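Local coordinates for protein serine-tRNA ligase (Naegleria fowleri, PDB 6BLJ) that probably charges tRNA with serine in the cytoplasm by way of a seryl-adenylate, and binds AMP, at residues E351-M356 against K387-E392; P370-N375 against N402-L407. All blocks are in the same frame, centred on the assembly; numbering follows the deposited sequence.

In the fold
Along the chain the four segments alternate: helix 348-366 supplies the first half of contact 1, strand 371-375 the first half of contact 2, strand 387-394 the second half of contact 1 and strand 404-412 the second half of contact 2. The centres of the two contacts lie about 13 Å apart within the class II synthetase core. The three strands are consecutive neighbours in its sheet, with 387-394 in the middle. Contact 1 lays the helix on this sheet, whereas contact 2 reaches across the middle strand. They meet there, E392 forming a salt bridge with R372. Since L407 also binds AMP, the helix-backed framework continues directly into the nucleotide pocket.

Contact 1 of 2, residues E351-M356 against K387-E392; sequences EMFDEM and KKFDLE
F353 and F389 mark the closest backbone approach, their CA atoms 9.0 Å apart, where helix segment 351-356 runs nearly parallel to strand segment 387-392. The axes of these short segments differ in direction by 9° and pass 10.4 Å apart, a gap that suits a large, flat side chain such as phenylalanine. F353 fills it. A chi1 of 179° turns CG away from the backbone N and carries the ring toward the strand, where it makes a T-shaped stack, its edge meeting the face of F389 with the planes at 65°. F353 CE2 sits 3.8 Å from F389 CD2, over the rim of that face, while F389 N lies at the edge of the F353 ring, near its plane, 3.7 Å from F353 CZ. The extended aliphatic chain of K387 runs beside the F353 ring, CE 4.0 Å from F353 CE2, and carries its amino group on to a hydrogen bond with T157. A lysine thus lends apolar length here and still satisfies its polar end. On the other side of the strand K388 NZ pairs with D390 OD1 at 2.8 Å, close to the bound AMP. A helix lying along the back of the largely antiparallel sheet, with the nucleotide on the other side, belongs to the class II aminoacyl-tRNA synthetase fold.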
loop_
_atom_site.group_PDB
_atom_site.type_symbol
_atom_site.label_atom_id
_atom_site.label_comp_id
_atom_site.label_asym_id
_atom_site.label_seq_id
_atom_site.Cartn_x
_atom_site.Cartn_y
_atom_site.Cartn_z
ATOM N N GLU A 351 -16.318 -33.839 9.121
ATOM C CA GLU A 351 -17.207 -33.930 10.275
ATOM C C GLU A 351 -17.051 -32.715 11.186
ATOM O O GLU A 351 -18.039 -32.193 11.722
ATOM C CB GLU A 351 -16.940 -35.233 11.034
ATOM C CG GLU A 351 -17.305 -36.473 10.226
ATOM C CD GLU A 351 -16.796 -37.761 10.848
ATOM O OE1 GLU A 351 -16.240 -37.715 11.964
ATOM O OE2 GLU A 351 -16.940 -38.824 10.210
ATOM N N MET A 352 -15.823 -32.229 11.356
ATOM C CA MET A 352 -15.613 -31.054 12.200
ATOM C C MET A 352 -16.227 -29.800 11.573
ATOM O O MET A 352 -16.711 -28.913 12.293
ATOM C CB MET A 352 -14.115 -30.869 12.462
ATOM C CG MET A 352 -13.772 -29.807 13.499
ATOM S SD MET A 352 -14.510 -30.167 15.110
ATOM C CE MET A 352 -13.795 -31.774 15.489
ATOM N N PHE A 353 -16.190 -29.701 10.242
ATOM C CA PHE A 353 -16.852 -28.608 9.537
ATOM C C PHE A 353 -18.328 -28.530 9.922
ATOM O O PHE A 353 -18.835 -27.462 10.284
ATOM C CB PHE A 353 -16.678 -28.816 8.021
ATOM C CG PHE A 353 -17.337 -27.754 7.155
ATOM C CD1 PHE A 353 -16.625 -26.624 6.753
ATOM C CD2 PHE A 353 -18.648 -27.893 6.723
ATOM C CE1 PHE A 353 -17.213 -25.651 5.952
ATOM C CE2 PHE A 353 -19.243 -26.922 5.923
ATOM C CZ PHE A 353 -18.523 -25.804 5.533
ATOM N N ASP A 354 -19.027 -29.673 9.866
ATOM C CA ASP A 354 -20.436 -29.723 10.251
ATOM C C ASP A 354 -20.631 -29.338 11.713
ATOM O O ASP A 354 -21.603 -28.651 12.056
ATOM C CB ASP A 354 -21.000 -31.131 9.998
ATOM C CG ASP A 354 -21.072 -31.482 8.519
ATOM O OD1 ASP A 354 -21.046 -30.559 7.683
ATOM O OD2 ASP A 354 -21.168 -32.677 8.192
ATOM N N GLU A 355 -19.731 -29.791 12.593
ATOM C CA GLU A 355 -19.834 -29.447 14.008
ATOM C C GLU A 355 -19.691 -27.942 14.223
ATOM O O GLU A 355 -20.438 -27.348 15.011
ATOM C CB GLU A 355 -18.770 -30.200 14.821
ATOM C CG GLU A 355 -18.694 -29.754 16.293
ATOM C CD GLU A 355 -17.596 -30.454 17.103
ATOM O OE1 GLU A 355 -17.465 -31.694 17.010
ATOM O OE2 GLU A 355 -16.851 -29.743 17.826
ATOM N N MET A 356 -18.756 -27.305 13.505
ATOM C CA MET A 356 -18.470 -25.887 13.726
ATOM C C MET A 356 -19.591 -25.002 13.205
ATOM O O MET A 356 -19.981 -24.037 13.872
ATOM C CB MET A 356 -17.133 -25.515 13.073
ATOM C CG MET A 356 -15.937 -26.209 13.765
ATOM S SD MET A 356 -14.413 -26.163 12.799
ATOM C CE MET A 356 -13.981 -24.418 12.938
ATOM N N LYS A 387 -14.122 -25.572 0.945
ATOM C CA LYS A 387 -15.560 -25.399 1.076
ATOM C C LYS A 387 -15.813 -24.312 2.107
ATOM O O LYS A 387 -15.086 -24.210 3.098
ATOM C CB LYS A 387 -16.256 -26.702 1.510
ATOM C CG LYS A 387 -17.781 -26.562 1.644
ATOM C CD LYS A 387 -18.431 -27.894 2.065
ATOM C CE LYS A 387 -19.956 -27.769 2.092
ATOM N NZ LYS A 387 -20.620 -29.087 2.202
ATOM N N LYS A 388 -16.877 -23.537 1.896
ATOM C CA LYS A 388 -17.220 -22.458 2.818
ATOM C C LYS A 388 -18.733 -22.350 2.947
ATOM O O LYS A 388 -19.446 -22.281 1.937
ATOM C CB LYS A 388 -16.620 -21.124 2.348
ATOM C CG LYS A 388 -16.846 -19.926 3.274
ATOM C CD LYS A 388 -15.806 -18.841 3.009
ATOM C CE LYS A 388 -16.410 -17.654 2.302
ATOM N NZ LYS A 388 -17.200 -16.762 3.209
ATOM N N PHE A 389 -19.215 -22.386 4.189
ATOM C CA PHE A 389 -20.598 -22.066 4.530
ATOM C C PHE A 389 -20.616 -20.707 5.218
ATOM O O PHE A 389 -19.787 -20.444 6.097
ATOM C CB PHE A 389 -21.215 -23.103 5.480
ATOM C CG PHE A 389 -21.881 -24.280 4.792
ATOM C CD1 PHE A 389 -21.802 -24.457 3.423
ATOM C CD2 PHE A 389 -22.587 -25.214 5.541
ATOM C CE1 PHE A 389 -22.423 -25.553 2.807
ATOM C CE2 PHE A 389 -23.209 -26.309 4.936
ATOM C CZ PHE A 389 -23.123 -26.480 3.573
ATOM N N ASP A 390 -21.550 -19.851 4.829
ATOM C CA ASP A 390 -21.821 -18.640 5.587
ATOM C C ASP A 390 -23.164 -18.763 6.290
ATOM O O ASP A 390 -24.074 -19.454 5.814
ATOM C CB ASP A 390 -21.872 -17.391 4.699
ATOM C CG ASP A 390 -20.500 -16.968 4.186
ATOM O OD1 ASP A 390 -19.515 -17.708 4.415
ATOM O OD2 ASP A 390 -20.429 -15.895 3.551
ATOM N N LEU A 391 -23.275 -18.103 7.437
ATOM C CA LEU A 391 -24.563 -17.841 8.071
ATOM C C LEU A 391 -24.919 -16.395 7.778
ATOM O O LEU A 391 -24.158 -15.487 8.133
ATOM C CB LEU A 391 -24.532 -18.056 9.584
ATOM C CG LEU A 391 -24.300 -19.425 10.203
ATOM C CD1 LEU A 391 -24.610 -19.362 11.698
ATOM C CD2 LEU A 391 -25.174 -20.437 9.524
ATOM N N GLU A 392 -26.051 -16.186 7.108
ATOM C CA GLU A 392 -26.558 -14.854 6.800
ATOM C C GLU A 392 -27.778 -14.606 7.675
ATOM O O GLU A 392 -28.744 -15.375 7.624
ATOM C CB GLU A 392 -26.917 -14.723 5.315
ATOM C CG GLU A 392 -25.717 -14.918 4.353
ATOM C CD GLU A 392 -26.110 -14.750 2.890
ATOM O OE1 GLU A 392 -27.326 -14.805 2.565
ATOM O OE2 GLU A 392 -25.203 -14.608 2.060
#

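Contact 2 of 2, residues P370-N375 against N402-L407; sequences PYRVVN and NEYREL. With AMP (adenosine monophosphate), chain D.
The guanidinium of R372 lies almost flat over Y404, its plane only 8° from that of the phenol ring, although these residues belong to strands that are not neighbours in the sheet. The overlap is displaced toward the root of the tyrosine: Y404 CB sits over one face of the guanidinium, 3.7 Å from R372 NE, and R372 NH1 is 3.8 Å from Y404 CD2. Just before the charged group, R372 CD rests on the ring itself in a CH-pi contact, 3.9 Å from the centroid of Y404 and 14° off the ring normal. Arginine suits the place because its methylenes can cover an aromatic face and its flat guanidinium can lie nearly parallel to the tyrosine while its N-H groups still bond outward. A chi1 of 64° starts the chain toward Y404, and the straight run beyond CG lays CD and the guanidinium over it. A salt bridge from R372 NE to E392 then helps fix the rotation of the guanidinium.

Tyrosine offers both a flat face for R372 and, at the far end of the ring, a hydroxyl for a water in the ring plane that joins the two segments. The water donates to Y371 O at 3.0 Å and lies 2.7 Å from Y404 OH, so the phenol oxygen is tied to the other backbone without a direct bond. Three residues further on, L407 O accepts a 2.8 Å hydrogen bond from O2' of AMP, and E406 is another residue of that pocket.

Strand 387-394 runs between strands 371-375 and 404-412, antiparallel to both, and R372 and Y404 meet across it. W394 from this middle strand adds a ring against Y404, and M172 of strand 168-173 touches both R372 and Y404. Y371 turns the other way, its hydroxyl bonded to E361 and Q365 of helix 348-366.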
loop_
_atom_site.group_PDB
_atom_site.type_symbol
_atom_site.label_atom_id
_atom_site.label_comp_id
_atom_site.label_asym_id
_atom_site.label_seq_id
_atom_site.Cartn_x
_atom_site.Cartn_y
_atom_site.Cartn_z
ATOM N N PRO A 370 -32.857 -14.876 13.481
ATOM C CA PRO A 370 -33.154 -15.705 12.306
ATOM C C PRO A 370 -32.004 -15.628 11.320
ATOM O O PRO A 370 -31.293 -14.620 11.256
ATOM C CB PRO A 370 -34.427 -15.064 11.720
ATOM C CG PRO A 370 -34.846 -14.008 12.684
ATOM C CD PRO A 370 -33.600 -13.608 13.431
ATOM N N TYR A 371 -31.803 -16.714 10.571
ATOM C CA TYR A 371 -30.683 -16.774 9.639
ATOM C C TYR A 371 -30.966 -17.806 8.550
ATOM O O TYR A 371 -31.935 -18.570 8.610
ATOM C CB TYR A 371 -29.360 -17.103 10.350
ATOM C CG TYR A 371 -29.346 -18.464 10.965
ATOM C CD1 TYR A 371 -29.682 -18.646 12.305
ATOM C CD2 TYR A 371 -29.067 -19.588 10.200
ATOM C CE1 TYR A 371 -29.714 -19.908 12.863
ATOM C CE2 TYR A 371 -29.098 -20.852 10.755
ATOM C CZ TYR A 371 -29.401 -21.006 12.089
ATOM O OH TYR A 371 -29.436 -22.276 12.633
ATOM N N ARG A 372 -30.064 -17.846 7.569
ATOM C CA ARG A 372 -30.026 -18.932 6.605
ATOM C C ARG A 372 -28.572 -19.348 6.431
ATOM O O ARG A 372 -27.654 -18.530 6.593
ATOM C CB ARG A 372 -30.663 -18.517 5.254
ATOM C CG ARG A 372 -29.900 -17.384 4.521
ATOM C CD ARG A 372 -30.673 -16.837 3.310
ATOM N NE ARG A 372 -29.855 -15.930 2.493
ATOM C CZ ARG A 372 -30.295 -15.305 1.398
ATOM N NH1 ARG A 372 -31.538 -15.495 0.997
ATOM N NH2 ARG A 372 -29.496 -14.500 0.697
ATOM N N VAL A 373 -28.373 -20.624 6.111
ATOM C CA VAL A 373 -27.051 -21.186 5.834
ATOM C C VAL A 373 -26.860 -21.202 4.329
ATOM O O VAL A 373 -27.732 -21.684 3.596
ATOM C CB VAL A 373 -26.921 -22.609 6.404
ATOM C CG1 VAL A 373 -25.536 -23.178 6.111
ATOM C CG2 VAL A 373 -27.232 -22.621 7.884
ATOM N N VAL A 374 -25.714 -20.715 3.861
ATOM C CA VAL A 374 -25.493 -20.573 2.428
ATOM C C VAL A 374 -24.183 -21.237 2.035
ATOM O O VAL A 374 -23.163 -21.144 2.730
ATOM C CB VAL A 374 -25.527 -19.104 1.961
ATOM C CG1 VAL A 374 -26.896 -18.490 2.275
ATOM C CG2 VAL A 374 -24.425 -18.312 2.601
ATOM N N ASN A 375 -24.241 -21.947 0.904
ATOM C CA ASN A 375 -23.132 -22.709 0.337
ATOM C C ASN A 375 -22.453 -21.824 -0.710
ATOM O O ASN A 375 -23.032 -21.557 -1.769
ATOM C CB ASN A 375 -23.674 -24.008 -0.267
ATOM C CG ASN A 375 -22.584 -24.922 -0.801
ATOM O OD1 ASN A 375 -21.394 -24.621 -0.712
ATOM N ND2 ASN A 375 -22.993 -26.067 -1.337
ATOM N N ASN A 402 -31.826 -6.326 0.672
ATOM C CA ASN A 402 -30.575 -6.510 1.397
ATOM C C ASN A 402 -30.795 -7.072 2.796
ATOM O O ASN A 402 -29.982 -6.832 3.695
ATOM C CB ASN A 402 -29.800 -5.198 1.493
ATOM C CG ASN A 402 -29.413 -4.651 0.139
ATOM O OD1 ASN A 402 -28.722 -5.312 -0.638
ATOM N ND2 ASN A 402 -29.850 -3.427 -0.149
ATOM N N GLU A 403 -31.873 -7.835 2.991
ATOM C CA GLU A 403 -32.282 -8.217 4.340
ATOM C C GLU A 403 -31.412 -9.314 4.949
ATOM O O GLU A 403 -31.260 -9.356 6.174
ATOM C CB GLU A 403 -33.752 -8.651 4.341
ATOM C CG GLU A 403 -34.736 -7.534 4.010
ATOM C CD GLU A 403 -34.975 -7.366 2.511
ATOM O OE1 GLU A 403 -34.428 -8.163 1.718
ATOM O OE2 GLU A 403 -35.694 -6.421 2.130
ATOM N N TYR A 404 -30.856 -10.215 4.143
ATOM C CA TYR A 404 -29.977 -11.271 4.643
ATOM C C TYR A 404 -28.523 -10.870 4.414
ATOM O O TYR A 404 -28.102 -10.696 3.265
ATOM C CB TYR A 404 -30.280 -12.613 3.973
ATOM C CG TYR A 404 -31.464 -13.332 4.583
ATOM C CD1 TYR A 404 -31.347 -13.945 5.828
ATOM C CD2 TYR A 404 -32.697 -13.381 3.935
ATOM C CE1 TYR A 404 -32.419 -14.598 6.423
ATOM C CE2 TYR A 404 -33.801 -14.049 4.529
ATOM C CZ TYR A 404 -33.633 -14.645 5.781
ATOM O OH TYR A 404 -34.658 -15.300 6.419
ATOM N N ARG A 405 -27.750 -10.735 5.503
ATOM C CA ARG A 405 -26.345 -10.361 5.409
ATOM C C ARG A 405 -25.490 -11.306 6.239
ATOM O O ARG A 405 -25.896 -11.740 7.324
ATOM C CB ARG A 405 -26.115 -8.914 5.874
ATOM C CG ARG A 405 -26.896 -7.855 5.078
ATOM C CD ARG A 405 -26.495 -7.784 3.605
ATOM N NE ARG A 405 -25.081 -7.444 3.399
ATOM C CZ ARG A 405 -24.574 -6.208 3.389
ATOM N NH1 ARG A 405 -25.342 -5.137 3.587
ATOM N NH2 ARG A 405 -23.277 -6.041 3.181
ATOM N N GLU A 406 -24.284 -11.574 5.733
ATOM C CA GLU A 406 -23.386 -12.516 6.383
ATOM C C GLU A 406 -22.982 -12.033 7.776
ATOM O O GLU A 406 -22.620 -10.868 7.979
ATOM C CB GLU A 406 -22.147 -12.748 5.503
ATOM C CG GLU A 406 -21.161 -11.595 5.415
ATOM C CD GLU A 406 -21.591 -10.471 4.479
ATOM O OE1 GLU A 406 -22.709 -10.533 3.919
ATOM O OE2 GLU A 406 -20.797 -9.513 4.307
ATOM N N LEU A 407 -23.079 -12.944 8.746
ATOM C CA LEU A 407 -22.566 -12.774 10.103
ATOM C C LEU A 407 -21.427 -13.733 10.417
ATOM O O LEU A 407 -20.635 -13.459 11.331
ATOM C CB LEU A 407 -23.668 -13.036 11.150
ATOM C CG LEU A 407 -24.724 -11.983 11.447
ATOM C CD1 LEU A 407 -25.480 -12.336 12.736
ATOM C CD2 LEU A 407 -24.040 -10.658 11.571
HETATM P P AMP D . -14.427 -12.962 7.150
HETATM O O1P AMP D . -14.278 -11.957 6.007
HETATM O O2P AMP D . -13.239 -13.312 7.956
HETATM O O3P AMP D . -15.151 -14.189 6.615
HETATM O "O5'" AMP D . -15.452 -12.285 8.164
HETATM C "C5'" AMP D . -15.955 -12.990 9.291
HETATM C "C4'" AMP D . -17.071 -12.211 9.953
HETATM O "O4'" AMP D . -16.530 -11.027 10.595
HETATM C "C3'" AMP D . -18.131 -11.674 9.016
HETATM O "O3'" AMP D . -19.115 -12.641 8.697
HETATM C "C2'" AMP D . -18.682 -10.478 9.771
HETATM O "O2'" AMP D . -19.595 -10.908 10.766
HETATM C "C1'" AMP D . -17.427 -9.948 10.461
HETATM N N9 AMP D . -16.759 -8.863 9.703
HETATM C C8 AMP D . -15.951 -9.016 8.605
HETATM N N7 AMP D . -15.480 -7.886 8.127
HETATM C C5 AMP D . -16.012 -6.923 8.971
HETATM C C6 AMP D . -15.894 -5.519 9.003
HETATM N N6 AMP D . -15.126 -4.809 8.159
HETATM N N1 AMP D . -16.582 -4.853 9.955
HETATM C C2 AMP D . -17.311 -5.554 10.832
HETATM N N3 AMP D . -17.477 -6.877 10.918
HETATM C C4 AMP D . -16.806 -7.511 9.948
HETATM O O HOH W 1 -34.548 -17.143 8.427
#